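Long-range contact in tailspike protein (Siphovirus 9NA, PDB 3RIQ), which probably recognises and cleaves the lipopolysaccharide O-antigen of Salmonella as the phage's trimeric receptor-binding endorhamnosidase: residues V361-I374 with G384-A396. Numbering follows the deposited sequence. Where two conformers were deposited one is given.
Sequences VVCANKDLTNLNQI and GIMVHAYTTQGYA
Gln393 OE1 is gripped by two donors from the loop of 361-374. Asn365 ND2 reaches Gln393 OE1 at 2.9 Å along a lone pair, the two amides nearly coplanar, whereas Asn370 N comes to the same OE1 from above the carbonyl plane at 2.8 Å. A glutamine suits this place because its chain, extended beyond CG, carries the amide across to the neighbouring loop; its NE2 adds a weak bond to Leu368 O, and the side-chain amide of Asn370 stacks against that of Gln393, planes 12° apart. Asn365 also works inward: its OD1 accepts from Thr369 N, holding the bend that presents ND2.

Further along, Asn372 OD1 takes Tyr395 N at 2.8 Å and lies at the edge of the Tyr395 ring. Asn372 CG lies beside its own backbone N (chi1 -56°), bringing the amide alongside the tyrosine. Gln373, bent at chi2 (-76°), folds back so that its amide pairs with both N and O of Ala364 while Gln373 CD rests 3.7 Å from Ala389 CB. One water accepts from Gln373 NE2 and Asn365 ND2 and donates to Leu371 O and Gln393 O, satisfying polar groups of both loops.

At the other end, Cys363 CB sits over one face of Tyr390, 3.8 Å from the ring centroid, a CH-pi contact. Arg383 of the second subunit bonds His388 ND1, placing this side near the trimer interface. Inside, the CD1 methyl of Ile374 packs against both Ile385 CG2 (3.5 Å) and Val387 CG2.

Parallel bridges pair Val361 with Val387 and Val362 with His388, and the bond from Cys363 N to His388 O continues the pairing into the loops. Successive coils thus stack strand on strand and turn on turn, as in the right-handed parallel beta-helix of P22-like tailspikes.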
loop_
_atom_site.group_PDB
_atom_site.type_symbol
_atom_site.label_atom_id
_atom_site.label_comp_id
_atom_site.label_asym_id
_atom_site.label_seq_id
_atom_site.Cartn_x
_atom_site.Cartn_y
_atom_site.Cartn_z
ATOM N N VAL A 361 11.001 -7.876 -3.440
ATOM C CA VAL A 361 11.210 -9.092 -4.221
ATOM C C VAL A 361 11.765 -10.159 -3.305
ATOM O O VAL A 361 12.825 -9.952 -2.699
ATOM C CB VAL A 361 12.170 -8.849 -5.426
ATOM C CG1 VAL A 361 12.633 -10.190 -6.061
ATOM C CG2 VAL A 361 11.509 -7.929 -6.480
ATOM N N VAL A 362 11.092 -11.317 -3.244
ATOM C CA VAL A 362 11.496 -12.433 -2.396
ATOM C C VAL A 362 11.606 -13.668 -3.249
ATOM O O VAL A 362 10.691 -14.007 -4.036
ATOM C CB VAL A 362 10.454 -12.687 -1.283
ATOM C CG1 VAL A 362 10.822 -13.938 -0.464
ATOM C CG2 VAL A 362 10.286 -11.440 -0.345
ATOM N N CYS A 363 12.755 -14.323 -3.118
ATOM C CA CYS A 363 13.000 -15.598 -3.805
ATOM C C CYS A 363 12.748 -15.569 -5.321
ATOM O O CYS A 363 12.055 -16.472 -5.838
ATOM C CB CYS A 363 12.173 -16.725 -3.162
ATOM S SG CYS A 363 12.671 -18.418 -3.668
ATOM N N ALA A 364 13.249 -14.545 -6.019
ATOM C CA ALA A 364 13.231 -14.582 -7.484
ATOM C C ALA A 364 14.368 -15.478 -7.991
ATOM O O ALA A 364 15.136 -16.062 -7.188
ATOM C CB ALA A 364 13.307 -13.172 -8.076
ATOM N N ASN A 365 14.486 -15.621 -9.312
ATOM C CA ASN A 365 15.478 -16.554 -9.863
ATOM C C ASN A 365 15.316 -17.928 -9.199
ATOM O O ASN A 365 16.319 -18.614 -8.865
ATOM C CB ASN A 365 16.915 -15.976 -9.703
ATOM C CG ASN A 365 18.014 -16.886 -10.279
ATOM O OD1 ASN A 365 17.875 -17.505 -11.353
ATOM N ND2 ASN A 365 19.126 -16.951 -9.564
ATOM N N LYS A 366 14.056 -18.347 -9.037
ATOM C CA LYS A 366 13.776 -19.554 -8.280
ATOM C C LYS A 366 14.382 -20.765 -8.980
ATOM O O LYS A 366 14.735 -21.755 -8.320
ATOM C CB LYS A 366 12.259 -19.713 -8.047
ATOM C CG LYS A 366 11.827 -20.897 -7.140
ATOM C CD LYS A 366 10.285 -20.981 -7.103
ATOM C CE LYS A 366 9.795 -22.135 -6.244
ATOM N NZ LYS A 366 8.326 -22.322 -6.265
ATOM N N ASP A 367 14.564 -20.685 -10.291
ATOM C CA ASP A 367 15.134 -21.846 -10.979
ATOM C C ASP A 367 16.659 -21.839 -11.131
ATOM O O ASP A 367 17.235 -22.713 -11.823
ATOM C CB ASP A 367 14.439 -22.075 -12.303
ATOM C CG ASP A 367 13.021 -22.573 -12.124
ATOM O OD1 ASP A 367 12.686 -23.253 -11.115
ATOM O OD2 ASP A 367 12.243 -22.300 -13.010
ATOM N N LEU A 368 17.321 -20.890 -10.466
ATOM C CA LEU A 368 18.800 -20.902 -10.365
ATOM C C LEU A 368 19.509 -20.894 -11.739
ATOM O O LEU A 368 20.467 -21.651 -11.965
ATOM C CB LEU A 368 19.290 -22.084 -9.490
ATOM C CG LEU A 368 18.680 -22.190 -8.084
ATOM C CD1 LEU A 368 19.191 -23.445 -7.347
ATOM C CD2 LEU A 368 18.958 -20.920 -7.252
ATOM N N THR A 369 19.063 -20.016 -12.627
ATOM C CA THR A 369 19.648 -19.875 -13.947
ATOM C C THR A 369 20.487 -18.605 -14.039
ATOM O O THR A 369 20.664 -18.017 -15.120
ATOM C CB THR A 369 18.586 -19.953 -15.063
ATOM O OG1 THR A 369 17.673 -18.855 -14.945
ATOM C CG2 THR A 369 17.805 -21.289 -14.987
ATOM N N ASN A 370 21.007 -18.174 -12.889
ATOM C CA ASN A 370 21.962 -17.069 -12.838
ATOM C C ASN A 370 21.390 -15.717 -13.205
ATOM O O ASN A 370 22.095 -14.830 -13.700
ATOM C CB ASN A 370 23.229 -17.379 -13.645
ATOM C CG ASN A 370 24.380 -17.740 -12.754
ATOM O OD1 ASN A 370 24.634 -17.058 -11.746
ATOM N ND2 ASN A 370 25.090 -18.808 -13.100
ATOM N N LEU A 371 20.111 -15.555 -12.909
ATOM C CA LEU A 371 19.412 -14.310 -13.156
ATOM C C LEU A 371 19.402 -13.448 -11.884
ATOM O O LEU A 371 19.481 -13.951 -10.791
ATOM C CB LEU A 371 17.965 -14.595 -13.618
ATOM C CG LEU A 371 17.863 -15.450 -14.878
ATOM C CD1 LEU A 371 16.370 -15.644 -15.186
ATOM C CD2 LEU A 371 18.592 -14.798 -16.043
ATOM N N ASN A 372 19.310 -12.142 -12.073
ATOM C CA ASN A 372 19.284 -11.184 -10.970
ATOM C C ASN A 372 17.895 -11.008 -10.344
ATOM O O ASN A 372 16.884 -11.335 -10.962
ATOM C CB ASN A 372 19.852 -9.858 -11.472
ATOM C CG ASN A 372 21.234 -10.015 -12.045
ATOM O OD1 ASN A 372 22.100 -10.616 -11.417
ATOM N ND2 ASN A 372 21.445 -9.508 -13.215
ATOM N N GLN A 373 17.840 -10.542 -9.097
ATOM C CA GLN A 373 16.545 -10.351 -8.435
ATOM C C GLN A 373 15.792 -9.175 -9.027
ATOM O O GLN A 373 14.630 -9.307 -9.331
ATOM C CB GLN A 373 16.693 -10.171 -6.912
ATOM C CG GLN A 373 17.443 -11.344 -6.260
ATOM C CD GLN A 373 16.613 -12.588 -6.123
ATOM O OE1 GLN A 373 15.529 -12.559 -5.551
ATOM N NE2 GLN A 373 17.132 -13.698 -6.617
ATOM N N ILE A 374 16.464 -8.044 -9.177
ATOM C CA ILE A 374 15.892 -6.821 -9.738
ATOM C C ILE A 374 16.862 -6.338 -10.807
ATOM O O ILE A 374 18.083 -6.284 -10.576
ATOM C CB ILE A 374 15.702 -5.747 -8.645
ATOM C CG1 ILE A 374 14.604 -6.177 -7.673
ATOM C CG2 ILE A 374 15.312 -4.356 -9.254
ATOM C CD1 ILE A 374 14.334 -5.184 -6.529
ATOM N N GLY A 384 13.183 2.803 -2.037
ATOM C CA GLY A 384 12.455 1.897 -1.179
ATOM C C GLY A 384 12.408 0.522 -1.802
ATOM O O GLY A 384 11.416 0.148 -2.421
ATOM N N ILE A 385 13.510 -0.203 -1.681
ATOM C CA ILE A 385 13.680 -1.487 -2.340
ATOM C C ILE A 385 14.033 -2.516 -1.267
ATOM O O ILE A 385 14.953 -2.297 -0.473
ATOM C CB ILE A 385 14.839 -1.385 -3.382
ATOM C CG1 ILE A 385 14.589 -0.214 -4.372
ATOM C CG2 ILE A 385 15.075 -2.763 -4.069
ATOM C CD1 ILE A 385 13.313 -0.314 -5.250
ATOM N N MET A 386 13.315 -3.639 -1.241
ATOM C CA MET A 386 13.663 -4.734 -0.331
ATOM C C MET A 386 13.830 -5.995 -1.161
ATOM O O MET A 386 12.943 -6.356 -1.946
ATOM C CB MET A 386 12.580 -4.918 0.744
ATOM C CG MET A 386 12.482 -3.754 1.738
ATOM S SD MET A 386 11.532 -4.168 3.196
ATOM C CE MET A 386 9.890 -4.349 2.542
ATOM N N VAL A 387 14.985 -6.647 -1.039
ATOM C CA VAL A 387 15.220 -7.925 -1.701
ATOM C C VAL A 387 15.530 -9.005 -0.662
ATOM O O VAL A 387 16.268 -8.763 0.299
ATOM C CB VAL A 387 16.408 -7.789 -2.666
ATOM C CG1 VAL A 387 16.825 -9.142 -3.249
ATOM C CG2 VAL A 387 16.035 -6.833 -3.822
ATOM N N HIS A 388 14.987 -10.199 -0.849
ATOM C CA HIS A 388 15.395 -11.344 -0.035
ATOM C C HIS A 388 15.628 -12.510 -0.957
ATOM O O HIS A 388 14.708 -13.247 -1.258
ATOM C CB HIS A 388 14.340 -11.692 1.026
ATOM C CG HIS A 388 14.818 -12.689 2.031
ATOM N ND1 HIS A 388 14.163 -12.918 3.215
ATOM C CD2 HIS A 388 15.928 -13.469 2.052
ATOM C CE1 HIS A 388 14.825 -13.832 3.912
ATOM N NE2 HIS A 388 15.907 -14.173 3.233
ATOM N N ALA A 389 16.860 -12.642 -1.429
ATOM C CA ALA A 389 17.225 -13.713 -2.340
ATOM C C ALA A 389 17.453 -14.978 -1.523
ATOM O O ALA A 389 18.028 -14.912 -0.425
ATOM C CB ALA A 389 18.494 -13.328 -3.077
ATOM N N TYR A 390 17.029 -16.123 -2.040
ATOM C CA TYR A 390 17.270 -17.418 -1.370
ATOM C C TYR A 390 18.404 -18.161 -2.069
ATOM O O TYR A 390 18.581 -19.397 -1.900
ATOM C CB TYR A 390 15.978 -18.259 -1.395
ATOM C CG TYR A 390 14.807 -17.785 -0.520
ATOM C CD1 TYR A 390 14.796 -16.522 0.096
ATOM C CD2 TYR A 390 13.655 -18.577 -0.383
ATOM C CE1 TYR A 390 13.724 -16.106 0.884
ATOM C CE2 TYR A 390 12.554 -18.141 0.383
ATOM C CZ TYR A 390 12.596 -16.893 1.006
ATOM O OH TYR A 390 11.502 -16.443 1.771
ATOM N N THR A 391 19.154 -17.404 -2.865
ATOM C CA THR A 391 20.360 -17.879 -3.536
ATOM C C THR A 391 21.413 -16.766 -3.556
ATOM O O THR A 391 21.066 -15.557 -3.504
ATOM C CB THR A 391 20.053 -18.293 -4.998
ATOM O OG1 THR A 391 21.266 -18.754 -5.644
ATOM C CG2 THR A 391 19.479 -17.105 -5.788
ATOM N N THR A 392 22.683 -17.185 -3.656
ATOM C CA THR A 392 23.821 -16.263 -3.830
ATOM C C THR A 392 24.095 -15.907 -5.294
ATOM O O THR A 392 24.953 -15.059 -5.551
ATOM C CB THR A 392 25.144 -16.798 -3.177
ATOM O OG1 THR A 392 25.487 -18.050 -3.773
ATOM C CG2 THR A 392 24.932 -16.995 -1.669
ATOM N N GLN A 393 23.398 -16.536 -6.241
ATOM C CA GLN A 393 23.587 -16.201 -7.655
ATOM C C GLN A 393 23.267 -14.742 -7.951
ATOM O O GLN A 393 22.271 -14.172 -7.434
ATOM C CB GLN A 393 22.695 -17.044 -8.563
ATOM C CG GLN A 393 23.075 -18.498 -8.626
ATOM C CD GLN A 393 22.324 -19.264 -9.720
ATOM O OE1 GLN A 393 21.262 -18.842 -10.189
ATOM N NE2 GLN A 393 22.877 -20.413 -10.115
ATOM N N GLY A 394 24.094 -14.137 -8.792
ATOM C CA GLY A 394 23.769 -12.823 -9.373
ATOM C C GLY A 394 23.745 -11.671 -8.381
ATOM O O GLY A 394 24.480 -11.673 -7.353
ATOM N N TYR A 395 22.926 -10.669 -8.702
ATOM C CA TYR A 395 22.839 -9.424 -7.917
ATOM C C TYR A 395 21.445 -9.299 -7.309
ATOM O O TYR A 395 20.455 -9.747 -7.895
ATOM C CB TYR A 395 23.001 -8.234 -8.862
ATOM C CG TYR A 395 24.431 -8.063 -9.368
ATOM C CD1 TYR A 395 25.264 -7.099 -8.832
ATOM C CD2 TYR A 395 24.931 -8.880 -10.381
ATOM C CE1 TYR A 395 26.593 -6.959 -9.289
ATOM C CE2 TYR A 395 26.229 -8.743 -10.866
ATOM C CZ TYR A 395 27.055 -7.783 -10.317
ATOM O OH TYR A 395 28.339 -7.674 -10.802
ATOM N N ALA A 396 21.378 -8.644 -6.157
ATOM C CA ALA A 396 20.086 -8.196 -5.630
ATOM C C ALA A 396 19.483 -7.090 -6.501
ATOM O O ALA A 396 18.284 -7.139 -6.843
ATOM C CB ALA A 396 20.243 -7.705 -4.191
HETATM O O HOH W 1 16.029 -16.641 -4.577
HETATM O O HOH W 2 19.586 -14.204 -8.033
HETATM O O HOH W 3 26.122 -15.515 -10.210
#